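Alanine racemase (Enterococcus faecalis, PDB 3E6E) belongs to the alanine racemase family, pairing an N-terminal TIM-barrel domain with a mainly beta C-terminal domain. Local coordinates at residues A92-L97 with E113-Q118. The protein carries 1 engineered substitution. Residues are numbered along the deposited sequence; the frame is centred on the assembly and turned at random.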
loop_
_atom_site.group_PDB
_atom_site.type_symbol
_atom_site.label_atom_id
_atom_site.label_comp_id
_atom_site.label_asym_id
_atom_site.label_seq_id
_atom_site.Cartn_x
_atom_site.Cartn_y
_atom_site.Cartn_z
ATOM N N ALA A 92 -27.324 -0.488 7.614
ATOM C CA ALA A 92 -27.889 -0.478 6.279
ATOM C C ALA A 92 -27.656 -1.769 5.482
ATOM O O ALA A 92 -28.348 -2.007 4.492
ATOM C CB ALA A 92 -27.349 0.719 5.514
ATOM N N TYR A 93 -26.711 -2.610 5.910
ATOM C CA TYR A 93 -26.422 -3.845 5.177
ATOM C C TYR A 93 -26.854 -5.142 5.864
ATOM O O TYR A 93 -26.390 -6.228 5.503
ATOM C CB TYR A 93 -24.926 -3.918 4.851
ATOM C CG TYR A 93 -24.380 -2.644 4.242
ATOM C CD1 TYR A 93 -23.384 -1.908 4.894
ATOM C CD2 TYR A 93 -24.889 -2.143 3.041
ATOM C CE1 TYR A 93 -22.912 -0.702 4.364
ATOM C CE2 TYR A 93 -24.425 -0.938 2.506
ATOM C CZ TYR A 93 -23.440 -0.226 3.173
ATOM O OH TYR A 93 -22.996 0.966 2.665
ATOM N N VAL A 94 -27.748 -5.034 6.843
ATOM C CA VAL A 94 -28.240 -6.216 7.551
ATOM C C VAL A 94 -28.834 -7.227 6.561
ATOM O O VAL A 94 -28.607 -8.437 6.685
ATOM C CB VAL A 94 -29.312 -5.839 8.593
ATOM C CG1 VAL A 94 -29.688 -7.065 9.409
ATOM C CG2 VAL A 94 -28.788 -4.756 9.498
ATOM N N PRO A 95 -29.604 -6.743 5.566
ATOM C CA PRO A 95 -30.195 -7.655 4.584
ATOM C C PRO A 95 -29.149 -8.431 3.792
ATOM O O PRO A 95 -29.394 -9.565 3.387
ATOM C CB PRO A 95 -31.063 -6.732 3.715
ATOM C CG PRO A 95 -30.463 -5.399 3.890
ATOM C CD PRO A 95 -30.087 -5.368 5.348
ATOM N N LEU A 96 -27.978 -7.844 3.568
ATOM C CA LEU A 96 -26.944 -8.577 2.849
ATOM C C LEU A 96 -26.420 -9.649 3.801
ATOM O O LEU A 96 -26.141 -10.779 3.392
ATOM C CB LEU A 96 -25.803 -7.654 2.407
ATOM C CG LEU A 96 -26.110 -6.524 1.416
ATOM C CD1 LEU A 96 -24.806 -5.842 1.037
ATOM C CD2 LEU A 96 -26.800 -7.055 0.170
ATOM N N LEU A 97 -26.294 -9.293 5.078
ATOM C CA LEU A 97 -25.838 -10.234 6.094
ATOM C C LEU A 97 -26.674 -11.514 5.991
ATOM O O LEU A 97 -26.139 -12.633 5.997
ATOM C CB LEU A 97 -26.000 -9.620 7.479
ATOM C CG LEU A 97 -25.169 -8.359 7.703
ATOM C CD1 LEU A 97 -25.496 -7.725 9.040
ATOM C CD2 LEU A 97 -23.706 -8.727 7.644
ATOM N N GLU A 113 -31.211 -3.529 18.815
ATOM C CA GLU A 113 -32.628 -3.193 18.777
ATOM C C GLU A 113 -32.987 -2.494 17.474
ATOM O O GLU A 113 -34.159 -2.427 17.090
ATOM C CB GLU A 113 -33.007 -2.325 19.981
ATOM C CG GLU A 113 -32.369 -0.962 20.039
ATOM C CD GLU A 113 -32.373 -0.413 21.451
ATOM O OE1 GLU A 113 -32.091 0.793 21.638
ATOM O OE2 GLU A 113 -32.650 -1.205 22.384
ATOM N N ALA A 114 -31.968 -1.991 16.787
ATOM C CA ALA A 114 -32.176 -1.315 15.515
ATOM C C ALA A 114 -32.226 -2.343 14.387
ATOM O O ALA A 114 -33.079 -2.260 13.507
ATOM C CB ALA A 114 -31.064 -0.312 15.267
ATOM N N ALA A 115 -31.315 -3.312 14.415
ATOM C CA ALA A 115 -31.279 -4.345 13.385
ATOM C C ALA A 115 -32.578 -5.150 13.435
ATOM O O ALA A 115 -33.088 -5.612 12.416
ATOM C CB ALA A 115 -30.075 -5.261 13.605
ATOM N N LEU A 116 -33.108 -5.300 14.643
ATOM C CA LEU A 116 -34.343 -6.036 14.870
ATOM C C LEU A 116 -35.460 -5.464 14.000
ATOM O O LEU A 116 -36.263 -6.201 13.434
ATOM C CB LEU A 116 -34.708 -5.961 16.359
ATOM C CG LEU A 116 -35.958 -6.658 16.904
ATOM C CD1 LEU A 116 -37.199 -5.863 16.520
ATOM C CD2 LEU A 116 -36.030 -8.079 16.371
ATOM N N GLN A 117 -35.501 -4.141 13.898
ATOM C CA GLN A 117 -36.501 -3.464 13.089
ATOM C C GLN A 117 -36.579 -4.115 11.719
ATOM O O GLN A 117 -37.617 -4.643 11.335
ATOM C CB GLN A 117 -36.126 -1.993 12.907
ATOM C CG GLN A 117 -36.119 -1.173 14.173
ATOM C CD GLN A 117 -37.430 -0.459 14.400
ATOM O OE1 GLN A 117 -38.485 -1.085 14.454
ATOM N NE2 GLN A 117 -37.371 0.863 14.537
ATOM N N GLN A 118 -35.469 -4.082 10.987
ATOM C CA GLN A 118 -35.428 -4.637 9.639
ATOM C C GLN A 118 -35.386 -6.151 9.525
ATOM O O GLN A 118 -35.199 -6.684 8.432
ATOM C CB GLN A 118 -34.261 -4.027 8.849
ATOM C CG GLN A 118 -32.921 -4.001 9.571
ATOM C CD GLN A 118 -31.860 -3.202 8.817
ATOM O OE1 GLN A 118 -31.437 -3.579 7.718
ATOM N NE2 GLN A 118 -31.428 -2.088 9.408
#
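Two neighbouring outer helices of the TIM-barrel domain, 94-99 and 109-117, meet here, linked in sequence through barrel strand 103-106. Val94, in the first turn after the N-cap residue Tyr93, faces Ala115 and Gln118. Its CG2 methyl touches both partners, lying 4.3 Å from Ala115 CB and 3.5 Å from Gln118 CD. A chi1 of -174° puts CG1 anti to the backbone N and turns CG2, on the backbone N side, toward Ala115 and the amide of Gln118. Leu119 adds to the apolar cover on Val94, which is buried, as is Ala115.

Gln118, beyond Ala115 on segment 113-118, is exposed and lays its side chain across Val94 and Pro95. With chi1 at 48° its CG sits between the backbone N and the carbonyl carbon, and from there the chain runs extended (chi2 -172°) until the amide lies against Val94. Its NE2 makes a weak hydrogen bond to the carbonyl oxygen of Leu91, just ahead of segment 92-97. No hydrogen bond links segments 92-97 and 113-118 directly; Gln118 OE1 rests instead on carbon, 3.2 Å from Val94 CB and 3.3 Å from Pro95 CD.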